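Local coordinates for cytoplasmic protein (Cryptococcus neoformans var. grubii serotype A, PDB 7LPQ) that probably hydrolyses the beta-glucosidic bond of steryl glucosides, as a retaining-type glycoside hydrolase of family 5, at residues L98-F103 with D141-V146; S268-G273 with F426-V431; S449-Y454 with Y515-G520. All coordinates share one frame; numbering follows the deposited sequence.

Contact 1 (L98-F103 with D141-V146); sequences LLRYVF and DPHQDV
Val102 and Phe103 form parallel beta bridges with Asp141 and Pro142, making this a strand-to-strand contact between 98-104 and 137-143, neighbours in the TIM barrel of this family 5 enzyme. Three backbone hydrogen bonds fix the register: Asp141 N to Tyr101 O (2.7 Å), Phe103 N to Asp141 O (3.2 Å) and His143 N to Phe103 O (2.8 Å). The axes of the short segments approach to 5.1 Å and run 35° apart, consistent with the twist of a barrel wall.

On the face bearing Val102 and Asp141, the Asp141 carboxylate stacks on the guanidinium of Arg100, their planes only 13° apart. Arg100 NH2 and Asp141 OD1, 3.4 Å apart, make a salt bridge through charge alone, since the oxygen lies well out of the guanidinium plane and no N-H points at it. Water 1 donates to Asp141 OD1 and accepts weakly from Arg100 NH2. The N-H groups of Arg100 are instead spent on Asn42, Glu521, Asp267 and Asn270. Asp141 OD2 uses its syn lone pair for His143 ND1 at 2.6 Å, and it lies close to the imidazole plane, so the bond fixes the rotation of that ring. Val102 CG1 packs 3.7 Å from His143 CB.

Phe103 and Pro142 belong to the other face. With CG of Phe103 between its backbone N and carbonyl carbon (chi1 73°), the ring folds back over the partner strand, and Pro142 CA makes a CH-pi contact 4.0 Å from the ring centroid. This apolar pair is covered by helix 232-254, through Phe240, Val244 and Leu247, while Tyr101 packs on helix 118-133; the Arg100 side faces the barrel interior, where His452, from the loop after strand 447-449, and Glu521, on strand 518-522, meet it.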
loop_
_atom_site.group_PDB
_atom_site.type_symbol
_atom_site.label_atom_id
_atom_site.label_comp_id
_atom_site.label_asym_id
_atom_site.label_seq_id
_atom_site.Cartn_x
_atom_site.Cartn_y
_atom_site.Cartn_z
ATOM N N LEU A 98 -4.964 -10.454 10.084
ATOM C CA LEU A 98 -3.842 -10.036 9.261
ATOM C C LEU A 98 -3.524 -8.568 9.490
ATOM O O LEU A 98 -4.423 -7.740 9.637
ATOM C CB LEU A 98 -4.142 -10.262 7.778
ATOM C CG LEU A 98 -3.115 -9.727 6.790
ATOM C CD1 LEU A 98 -1.808 -10.487 6.896
ATOM C CD2 LEU A 98 -3.685 -9.794 5.358
ATOM N N LEU A 99 -2.234 -8.257 9.520
ATOM C CA LEU A 99 -1.766 -6.878 9.581
ATOM C C LEU A 99 -0.610 -6.722 8.606
ATOM O O LEU A 99 0.370 -7.469 8.675
ATOM C CB LEU A 99 -1.329 -6.488 10.995
ATOM C CG LEU A 99 -2.353 -6.673 12.115
ATOM C CD1 LEU A 99 -1.652 -6.583 13.472
ATOM C CD2 LEU A 99 -3.476 -5.655 12.025
ATOM N N ARG A 100 -0.733 -5.776 7.688
ATOM C CA ARG A 100 0.385 -5.334 6.865
ATOM C C ARG A 100 1.089 -4.252 7.665
ATOM O O ARG A 100 0.557 -3.150 7.822
ATOM C CB ARG A 100 -0.106 -4.823 5.513
ATOM C CG ARG A 100 1.003 -4.437 4.536
ATOM C CD ARG A 100 0.486 -4.374 3.123
ATOM N NE ARG A 100 1.469 -3.861 2.166
ATOM C CZ ARG A 100 1.503 -2.607 1.711
ATOM N NH1 ARG A 100 0.626 -1.707 2.141
ATOM N NH2 ARG A 100 2.422 -2.247 0.822
ATOM N N TYR A 101 2.264 -4.568 8.210
ATOM C CA TYR A 101 2.952 -3.665 9.122
ATOM C C TYR A 101 3.798 -2.667 8.346
ATOM O O TYR A 101 4.666 -3.059 7.559
ATOM C CB TYR A 101 3.835 -4.430 10.106
ATOM C CG TYR A 101 4.439 -3.514 11.145
ATOM C CD1 TYR A 101 5.627 -2.830 10.891
ATOM C CD2 TYR A 101 3.801 -3.300 12.355
ATOM C CE1 TYR A 101 6.169 -1.967 11.823
ATOM C CE2 TYR A 101 4.336 -2.445 13.295
ATOM C CZ TYR A 101 5.519 -1.780 13.024
ATOM O OH TYR A 101 6.044 -0.929 13.959
ATOM N N VAL A 102 3.570 -1.381 8.605
ATOM C CA VAL A 102 4.160 -0.300 7.826
ATOM C C VAL A 102 5.399 0.223 8.539
ATOM O O VAL A 102 5.348 0.542 9.729
ATOM C CB VAL A 102 3.141 0.834 7.609
ATOM C CG1 VAL A 102 3.791 2.006 6.893
ATOM C CG2 VAL A 102 1.927 0.326 6.840
ATOM N N PHE A 103 6.501 0.333 7.803
ATOM C CA PHE A 103 7.711 0.956 8.324
ATOM C C PHE A 103 8.427 1.604 7.152
ATOM O O PHE A 103 8.307 1.145 6.015
ATOM C CB PHE A 103 8.623 -0.054 9.043
ATOM C CG PHE A 103 9.332 -0.991 8.114
ATOM C CD1 PHE A 103 8.728 -2.171 7.712
ATOM C CD2 PHE A 103 10.592 -0.683 7.620
ATOM C CE1 PHE A 103 9.368 -3.030 6.830
ATOM C CE2 PHE A 103 11.238 -1.541 6.755
ATOM C CZ PHE A 103 10.625 -2.719 6.355
ATOM N N ASP A 141 5.940 -4.280 5.457
ATOM C CA ASP A 141 5.826 -3.375 4.318
ATOM C C ASP A 141 6.924 -2.325 4.380
ATOM O O ASP A 141 6.832 -1.380 5.174
ATOM C CB ASP A 141 4.441 -2.714 4.314
ATOM C CG ASP A 141 4.387 -1.453 3.473
ATOM O OD1 ASP A 141 5.171 -1.316 2.499
ATOM O OD2 ASP A 141 3.538 -0.588 3.782
ATOM N N PRO A 142 7.999 -2.457 3.600
ATOM C CA PRO A 142 8.929 -1.327 3.446
ATOM C C PRO A 142 8.258 -0.235 2.617
ATOM O O PRO A 142 8.117 -0.369 1.399
ATOM C CB PRO A 142 10.138 -1.948 2.750
ATOM C CG PRO A 142 9.613 -3.177 2.073
ATOM C CD PRO A 142 8.413 -3.647 2.829
ATOM N N HIS A 143 7.819 0.833 3.273
ATOM C CA HIS A 143 6.856 1.751 2.694
ATOM C C HIS A 143 7.497 3.062 2.259
ATOM O O HIS A 143 8.364 3.608 2.948
ATOM C CB HIS A 143 5.725 2.054 3.690
ATOM C CG HIS A 143 4.486 2.577 3.036
ATOM N ND1 HIS A 143 3.419 1.766 2.712
ATOM C CD2 HIS A 143 4.152 3.822 2.623
ATOM C CE1 HIS A 143 2.481 2.490 2.130
ATOM N NE2 HIS A 143 2.902 3.741 2.061
ATOM N N GLN A 144 7.037 3.568 1.120
ATOM C CA GLN A 144 7.404 4.890 0.638
ATOM C C GLN A 144 6.267 5.428 -0.216
ATOM O O GLN A 144 5.404 4.677 -0.678
ATOM C CB GLN A 144 8.703 4.863 -0.179
ATOM C CG GLN A 144 8.587 4.173 -1.521
ATOM C CD GLN A 144 8.030 5.093 -2.607
ATOM O OE1 GLN A 144 8.227 6.314 -2.573
ATOM N NE2 GLN A 144 7.336 4.505 -3.577
ATOM N N ASP A 145 6.273 6.748 -0.405
ATOM C CA ASP A 145 5.371 7.433 -1.317
ATOM C C ASP A 145 6.159 8.547 -1.988
ATOM O O ASP A 145 6.803 9.347 -1.299
ATOM C CB ASP A 145 4.153 8.017 -0.594
ATOM C CG ASP A 145 3.228 6.950 -0.068
ATOM O OD1 ASP A 145 2.445 6.386 -0.869
ATOM O OD2 ASP A 145 3.276 6.680 1.145
ATOM N N VAL A 146 6.094 8.603 -3.325
ATOM C CA VAL A 146 6.866 9.549 -4.131
ATOM C C VAL A 146 8.239 9.745 -3.503
ATOM O O VAL A 146 8.666 10.874 -3.239
ATOM C CB VAL A 146 6.112 10.880 -4.297
ATOM C CG1 VAL A 146 4.890 10.666 -5.197
ATOM C CG2 VAL A 146 5.685 11.458 -2.968
HETATM O O HOH W 1 5.384 -2.734 0.378
#

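Contact 2 (S268-G273 with F426-V431); sequences SINEPG and FIQAPV. With YAJ (~{N}-[(3~{R},5~{S})-5-(hydroxymethyl)-1-methyl-pyrrolidin-3-yl]-2-(3-oxidanylidene-4~{H}-1,4-benzoxazin-6-yl)ethanamide), chain E.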
loop_
_atom_site.group_PDB
_atom_site.type_symbol
_atom_site.label_atom_id
_atom_site.label_comp_id
_atom_site.label_asym_id
_atom_site.label_seq_id
_atom_site.Cartn_x
_atom_site.Cartn_y
_atom_site.Cartn_z
ATOM N N SER A 268 7.658 -6.445 -1.061
ATOM C CA SER A 268 8.671 -5.697 -1.787
ATOM C C SER A 268 8.448 -4.200 -1.579
ATOM O O SER A 268 7.450 -3.768 -0.986
ATOM C CB SER A 268 8.658 -6.064 -3.272
ATOM O OG SER A 268 7.367 -5.969 -3.847
ATOM N N ILE A 269 9.398 -3.401 -2.065
ATOM C CA ILE A 269 9.311 -1.955 -1.904
ATOM C C ILE A 269 7.956 -1.462 -2.419
ATOM O O ILE A 269 7.471 -1.885 -3.474
ATOM C CB ILE A 269 10.485 -1.266 -2.627
ATOM C CG1 ILE A 269 10.549 0.213 -2.249
ATOM C CG2 ILE A 269 10.358 -1.422 -4.133
ATOM C CD1 ILE A 269 11.678 0.976 -2.928
ATOM N N ASN A 270 7.348 -0.547 -1.664
ATOM C CA ASN A 270 5.970 -0.149 -1.898
ATOM C C ASN A 270 5.851 0.776 -3.100
ATOM O O ASN A 270 6.596 1.755 -3.213
ATOM C CB ASN A 270 5.417 0.551 -0.656
ATOM C CG ASN A 270 3.960 0.901 -0.792
ATOM O OD1 ASN A 270 3.091 0.027 -0.698
ATOM N ND2 ASN A 270 3.676 2.185 -1.011
ATOM N N GLU A 271 4.888 0.468 -3.987
ATOM C CA GLU A 271 4.543 1.283 -5.148
ATOM C C GLU A 271 5.760 2.010 -5.718
ATOM O O GLU A 271 5.808 3.247 -5.714
ATOM C CB GLU A 271 3.447 2.290 -4.768
ATOM C CG GLU A 271 2.224 1.649 -4.105
ATOM C CD GLU A 271 0.980 2.550 -4.089
ATOM O OE1 GLU A 271 1.112 3.765 -4.332
ATOM O OE2 GLU A 271 -0.126 2.037 -3.818
ATOM N N PRO A 272 6.747 1.282 -6.236
ATOM C CA PRO A 272 7.978 1.941 -6.695
ATOM C C PRO A 272 7.726 2.857 -7.879
ATOM O O PRO A 272 6.956 2.539 -8.788
ATOM C CB PRO A 272 8.885 0.767 -7.089
ATOM C CG PRO A 272 7.927 -0.334 -7.463
ATOM C CD PRO A 272 6.742 -0.166 -6.528
ATOM N N GLY A 273 8.388 4.010 -7.860
ATOM C CA GLY A 273 8.294 4.925 -8.978
ATOM C C GLY A 273 9.144 4.477 -10.155
ATOM O O GLY A 273 10.180 3.830 -10.003
ATOM N N PHE A 426 6.063 -11.646 -0.719
ATOM C CA PHE A 426 4.869 -10.944 -1.173
ATOM C C PHE A 426 5.313 -9.996 -2.280
ATOM O O PHE A 426 5.992 -8.996 -2.022
ATOM C CB PHE A 426 4.201 -10.222 -0.014
ATOM C CG PHE A 426 3.632 -11.156 1.015
ATOM C CD1 PHE A 426 4.410 -11.605 2.070
ATOM C CD2 PHE A 426 2.324 -11.605 0.917
ATOM C CE1 PHE A 426 3.893 -12.469 3.022
ATOM C CE2 PHE A 426 1.802 -12.461 1.857
ATOM C CZ PHE A 426 2.584 -12.895 2.912
ATOM N N ILE A 427 4.947 -10.330 -3.511
ATOM C CA ILE A 427 5.484 -9.671 -4.695
ATOM C C ILE A 427 4.548 -8.546 -5.104
ATOM O O ILE A 427 3.400 -8.790 -5.484
ATOM C CB ILE A 427 5.670 -10.677 -5.842
ATOM C CG1 ILE A 427 6.661 -11.769 -5.426
ATOM C CG2 ILE A 427 6.158 -9.980 -7.097
ATOM C CD1 ILE A 427 6.462 -13.068 -6.153
ATOM N N GLN A 428 5.038 -7.316 -5.030
ATOM C CA GLN A 428 4.273 -6.133 -5.402
ATOM C C GLN A 428 4.907 -5.522 -6.649
ATOM O O GLN A 428 5.868 -4.749 -6.560
ATOM C CB GLN A 428 4.231 -5.125 -4.256
ATOM C CG GLN A 428 3.198 -4.020 -4.453
ATOM C CD GLN A 428 3.395 -2.852 -3.503
ATOM O OE1 GLN A 428 3.193 -1.690 -3.873
ATOM N NE2 GLN A 428 3.780 -3.153 -2.272
ATOM N N ALA A 429 4.359 -5.869 -7.815
ATOM C CA ALA A 429 4.759 -5.216 -9.052
ATOM C C ALA A 429 4.373 -3.739 -9.004
ATOM O O ALA A 429 3.538 -3.330 -8.189
ATOM C CB ALA A 429 4.098 -5.904 -10.243
ATOM N N PRO A 430 4.971 -2.915 -9.864
ATOM C CA PRO A 430 4.612 -1.494 -9.888
ATOM C C PRO A 430 3.124 -1.295 -10.147
ATOM O O PRO A 430 2.442 -2.141 -10.737
ATOM C CB PRO A 430 5.466 -0.922 -11.029
ATOM C CG PRO A 430 6.610 -1.877 -11.170
ATOM C CD PRO A 430 6.039 -3.237 -10.828
ATOM N N VAL A 431 2.624 -0.141 -9.689
ATOM C CA VAL A 431 1.196 0.141 -9.751
ATOM C C VAL A 431 0.680 -0.062 -11.170
ATOM O O VAL A 431 1.213 0.504 -12.130
ATOM C CB VAL A 431 0.915 1.576 -9.263
ATOM C CG1 VAL A 431 -0.474 2.015 -9.693
ATOM C CG2 VAL A 431 1.061 1.674 -7.760
HETATM C C10 YAJ E . -3.266 1.392 -6.754
HETATM C C13 YAJ E . -5.070 2.686 -8.497
HETATM C C20 YAJ E . -1.585 5.373 -1.511
HETATM C C21 YAJ E . -2.641 5.075 -0.534
HETATM C C22 YAJ E . -2.242 5.175 0.927
HETATM C C01 YAJ E . -4.970 5.598 -0.277
HETATM C C03 YAJ E . -3.801 5.885 -2.345
HETATM C C04 YAJ E . -2.301 5.681 -2.858
HETATM C C06 YAJ E . -2.351 4.661 -5.181
HETATM C C08 YAJ E . -1.985 3.597 -6.235
HETATM C C09 YAJ E . -3.105 2.779 -6.946
HETATM C C11 YAJ E . -4.288 0.667 -7.409
HETATM C C12 YAJ E . -5.208 1.288 -8.290
HETATM C C14 YAJ E . -4.025 3.393 -7.829
HETATM C C16 YAJ E . -7.056 2.663 -9.989
HETATM C C18 YAJ E . -7.322 1.293 -9.578
HETATM N N02 YAJ E . -3.689 6.079 -0.900
HETATM N N05 YAJ E . -1.992 4.670 -3.882
HETATM N N15 YAJ E . -5.997 3.327 -9.407
HETATM O O07 YAJ E . -3.033 5.624 -5.565
HETATM O O17 YAJ E . -7.845 3.249 -10.745
HETATM O O19 YAJ E . -6.181 0.584 -8.927
HETATM O O23 YAJ E . -1.623 6.428 1.192
HETATM O O HOH W 2 7.986 -3.536 -5.428
HETATM O O HOH W 1 5.384 -2.734 0.378
HETATM O O HOH W 3 4.290 1.727 -8.940
#
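Glu271 belongs to the Asn-Glu-Pro sequence that follows the fourth barrel strand, a place consistent with the acid/base glutamate of family 5 glycosidases, and here its backbone is held by Gln428. Glu271 N donates to Gln428 OE1 at 2.7 Å; the bond is nearly straight at hydrogen (166°), yet the donor stands above the carbonyl plane. Gln428 gets there by an extended chain whose CG lies anti to the backbone N (chi1 -167°), crossing from one loop to the other. Its NE2 turns to Asp267 and water 1, both weak bonds.

Nearer the strand ends one backbone bond and a serine hydroxyl join the chains. Ser268 N donates to Phe426 O at 3.2 Å, and Gln428 N returns a bond to Ser268 OG at 2.9 Å. Water 2 accepts from that hydroxyl and donates to Ile269 O and Gln428 O, so linking both chains through one water. The Ser268 to Phe426 bond continues, just beyond the end of strand 263-267, its parallel pairing with 424-427 in the TIM barrel, whose carboxyl-terminal loops form the active-site rim in this fold.

At that rim Glu271 OE2 accepts from N05 of the bound YAJ at 3.2 Å and is also bonded by His452 ND1, so one carboxylate oxygen is shared between protein and ligand. Val431 borders both partners with different branches: CG2 lies 3.8 Å from Glu271 CD, whereas CG1, anti to the backbone N, reaches to 3.9 Å from C09 of YAJ. Farther along, water 3 joins Pro272 O to Val431 N. Pro272 CG and Pro430 CG meet at 4.2 Å, and helix 400-419 packs against both prolines, Trp405 on Pro272 and Phe400 with Val401 on Pro430.

Contact 3 (S449-Y454 with Y515-G520); sequences SSPHFY and YPTLVG. With YAJ (~{N}-[(3~{R},5~{S})-5-(hydroxymethyl)-1-methyl-pyrrolidin-3-yl]-2-(3-oxidanylidene-4~{H}-1,4-benzoxazin-6-yl)ethanamide), chain E.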
loop_
_atom_site.group_PDB
_atom_site.type_symbol
_atom_site.label_atom_id
_atom_site.label_comp_id
_atom_site.label_asym_id
_atom_site.label_seq_id
_atom_site.Cartn_x
_atom_site.Cartn_y
_atom_site.Cartn_z
ATOM N N SER A 449 1.295 -13.019 -4.573
ATOM C CA SER A 449 1.134 -11.757 -5.280
ATOM C C SER A 449 0.456 -10.752 -4.355
ATOM O O SER A 449 -0.594 -11.039 -3.767
ATOM C CB SER A 449 0.313 -11.949 -6.553
ATOM O OG SER A 449 0.260 -10.745 -7.309
ATOM N N SER A 450 1.049 -9.570 -4.228
ATOM C CA SER A 450 0.567 -8.540 -3.311
ATOM C C SER A 450 0.249 -7.249 -4.064
ATOM O O SER A 450 0.791 -6.184 -3.754
ATOM C CB SER A 450 1.597 -8.292 -2.210
ATOM O OG SER A 450 2.881 -8.009 -2.760
ATOM N N PRO A 451 -0.647 -7.302 -5.038
ATOM C CA PRO A 451 -1.060 -6.069 -5.717
ATOM C C PRO A 451 -1.953 -5.217 -4.832
ATOM O O PRO A 451 -2.571 -5.691 -3.875
ATOM C CB PRO A 451 -1.827 -6.574 -6.947
ATOM C CG PRO A 451 -2.391 -7.892 -6.515
ATOM C CD PRO A 451 -1.368 -8.487 -5.542
ATOM N N HIS A 452 -2.023 -3.939 -5.177
ATOM C CA HIS A 452 -2.961 -3.007 -4.570
ATOM C C HIS A 452 -4.107 -2.738 -5.540
ATOM O O HIS A 452 -3.976 -2.903 -6.751
ATOM C CB HIS A 452 -2.260 -1.695 -4.208
ATOM C CG HIS A 452 -1.110 -1.863 -3.263
ATOM N ND1 HIS A 452 -0.333 -0.806 -2.839
ATOM C CD2 HIS A 452 -0.596 -2.968 -2.672
ATOM C CE1 HIS A 452 0.609 -1.254 -2.031
ATOM N NE2 HIS A 452 0.470 -2.562 -1.913
ATOM N N PHE A 453 -5.247 -2.332 -4.985
ATOM C CA PHE A 453 -6.359 -1.895 -5.808
ATOM C C PHE A 453 -7.169 -0.860 -5.049
ATOM O O PHE A 453 -7.483 -1.047 -3.871
ATOM C CB PHE A 453 -7.289 -3.036 -6.234
ATOM C CG PHE A 453 -8.433 -2.580 -7.102
ATOM C CD1 PHE A 453 -9.608 -2.113 -6.541
ATOM C CD2 PHE A 453 -8.323 -2.599 -8.483
ATOM C CE1 PHE A 453 -10.648 -1.683 -7.332
ATOM C CE2 PHE A 453 -9.365 -2.181 -9.279
ATOM C CZ PHE A 453 -10.533 -1.715 -8.698
ATOM N N TYR A 454 -7.519 0.223 -5.744
ATOM C CA TYR A 454 -8.422 1.234 -5.219
ATOM C C TYR A 454 -9.521 1.499 -6.232
ATOM O O TYR A 454 -9.301 1.389 -7.429
ATOM C CB TYR A 454 -7.672 2.531 -4.912
ATOM C CG TYR A 454 -6.802 2.428 -3.696
ATOM C CD1 TYR A 454 -7.323 2.635 -2.430
ATOM C CD2 TYR A 454 -5.458 2.104 -3.813
ATOM C CE1 TYR A 454 -6.524 2.533 -1.311
ATOM C CE2 TYR A 454 -4.653 1.998 -2.706
ATOM C CZ TYR A 454 -5.187 2.212 -1.457
ATOM O OH TYR A 454 -4.381 2.104 -0.337
ATOM N N TYR A 515 0.177 -19.616 -7.101
ATOM C CA TYR A 515 0.425 -18.986 -5.816
ATOM C C TYR A 515 -0.833 -18.262 -5.376
ATOM O O TYR A 515 -1.725 -18.001 -6.187
ATOM C CB TYR A 515 1.591 -17.989 -5.904
ATOM C CG TYR A 515 2.943 -18.635 -6.050
ATOM C CD1 TYR A 515 3.560 -19.264 -4.966
ATOM C CD2 TYR A 515 3.611 -18.618 -7.267
ATOM C CE1 TYR A 515 4.796 -19.850 -5.095
ATOM C CE2 TYR A 515 4.852 -19.206 -7.404
ATOM C CZ TYR A 515 5.441 -19.824 -6.313
ATOM O OH TYR A 515 6.685 -20.411 -6.439
ATOM N N PRO A 516 -0.937 -17.921 -4.093
ATOM C CA PRO A 516 -2.079 -17.129 -3.635
ATOM C C PRO A 516 -1.962 -15.686 -4.109
ATOM O O PRO A 516 -0.933 -15.244 -4.628
ATOM C CB PRO A 516 -2.009 -17.230 -2.103
ATOM C CG PRO A 516 -0.984 -18.278 -1.803
ATOM C CD PRO A 516 -0.044 -18.291 -2.980
ATOM N N THR A 517 -3.065 -14.948 -3.938
ATOM C CA THR A 517 -3.104 -13.514 -4.181
ATOM C C THR A 517 -3.639 -12.813 -2.937
ATOM O O THR A 517 -4.538 -13.318 -2.267
ATOM C CB THR A 517 -3.970 -13.175 -5.396
ATOM O OG1 THR A 517 -3.576 -13.980 -6.519
ATOM C CG2 THR A 517 -3.817 -11.701 -5.758
ATOM N N LEU A 518 -3.080 -11.642 -2.636
ATOM C CA LEU A 518 -3.487 -10.847 -1.478
ATOM C C LEU A 518 -3.458 -9.370 -1.863
ATOM O O LEU A 518 -2.404 -8.843 -2.245
ATOM C CB LEU A 518 -2.555 -11.120 -0.285
ATOM C CG LEU A 518 -2.861 -10.388 1.022
ATOM C CD1 LEU A 518 -2.351 -11.201 2.192
ATOM C CD2 LEU A 518 -2.263 -9.012 1.053
ATOM N N VAL A 519 -4.607 -8.702 -1.745
ATOM C CA VAL A 519 -4.708 -7.287 -2.106
ATOM C C VAL A 519 -4.084 -6.488 -0.969
ATOM O O VAL A 519 -4.736 -6.204 0.037
ATOM C CB VAL A 519 -6.155 -6.864 -2.367
ATOM C CG1 VAL A 519 -6.215 -5.394 -2.809
ATOM C CG2 VAL A 519 -6.790 -7.774 -3.422
ATOM N N GLY A 520 -2.807 -6.135 -1.115
ATOM C CA GLY A 520 -2.070 -5.516 -0.023
ATOM C C GLY A 520 -2.641 -4.194 0.433
ATOM O O GLY A 520 -2.422 -3.812 1.594
HETATM C C10 YAJ E . -3.266 1.392 -6.754
HETATM C C13 YAJ E . -5.070 2.686 -8.497
HETATM C C20 YAJ E . -1.585 5.373 -1.511
HETATM C C21 YAJ E . -2.641 5.075 -0.534
HETATM C C22 YAJ E . -2.242 5.175 0.927
HETATM C C01 YAJ E . -4.970 5.598 -0.277
HETATM C C03 YAJ E . -3.801 5.885 -2.345
HETATM C C04 YAJ E . -2.301 5.681 -2.858
HETATM C C06 YAJ E . -2.351 4.661 -5.181
HETATM C C08 YAJ E . -1.985 3.597 -6.235
HETATM C C09 YAJ E . -3.105 2.779 -6.946
HETATM C C11 YAJ E . -4.288 0.667 -7.409
HETATM C C12 YAJ E . -5.208 1.288 -8.290
HETATM C C14 YAJ E . -4.025 3.393 -7.829
HETATM C C16 YAJ E . -7.056 2.663 -9.989
HETATM C C18 YAJ E . -7.322 1.293 -9.578
HETATM N N02 YAJ E . -3.689 6.079 -0.900
HETATM N N05 YAJ E . -1.992 4.670 -3.882
HETATM N N15 YAJ E . -5.997 3.327 -9.407
HETATM O O07 YAJ E . -3.033 5.624 -5.565
HETATM O O17 YAJ E . -7.845 3.249 -10.745
HETATM O O19 YAJ E . -6.181 0.584 -8.927
HETATM O O23 YAJ E . -1.623 6.428 1.192
#
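Ser449 bridges Thr517 through the backbone, bringing the end of strand 447-449 beside strand 518-522, the sixth and seventh strands of the TIM barrel. Ser449 N donates to Pro516 O at 3.1 Å, and its carbonyl oxygen accepts from Leu518 N at 2.8 Å, the donor approaching almost in line with the carbonyl. Farther on, Gly520 N reaches Pro451 O at 2.8 Å in a more bent bond (136° at hydrogen). CA-H...O contacts fill in between, notably from Ser450 CA to Leu518 O.

Pro451 CD rests 4.0 Å from Thr517 CG2, the two side chains crossing at about a right angle, and Val519 CG1 touches the backbone N of Phe453 as well as its CB.

Past Pro451 the loop runs to the ligand site. Tyr454 N points straight at O19 of the bound YAJ, although at 3.5 Å this hydrogen bond is weak. The Tyr454 ring presents one face to C03 in the pyrrolidine part, off-centre, and its in-plane edge to C10 of the benzoxazinone; C18 of that bicycle lies over a face of Phe453. One loop therefore meets both halves of the bound YAJ.

A second shell positions Tyr454 and Phe453. Tyr454 OH is hydrogen-bonded to Glu521, whose backbone also bonds Phe453, while Phe453 packs on Leu501 of helix 490-512. Two further bonds tie the segments to neighbouring strands: Ser450 OG to Asp267 at the end of 263-267, and Gly520 O, which accepts from Asn42 ND2 on 35-43. His452, whose ND1 is hydrogen-bonded to Glu271, has CG anti to its carbonyl carbon (chi1 -59°), which sets CD2 3.9 Å from Gly520 C.

Overall arrangement
All three contacts are buried and belong to one barrel wall: contact 1 joins its second and third strands, contact 2 extends the fourth and fifth, contact 3 the sixth and seventh. Contact 1, whose centre is about 6 Å from that of the chain, is a regular parallel pairing with a stacked ion pair on its inner face. Contacts 2 and 3, at about 8 and 10 Å, shift to loop geometry, with waters and a side-chain amide bridging the former and direct backbone bonds, two of the three tilted, the latter; both touch YAJ. Asn270 OD1 accepts from Arg100 NH2, tying contact 1 to contact 2, and Ile427 O accepts from Ser450 N, tying contact 2 to contact 3.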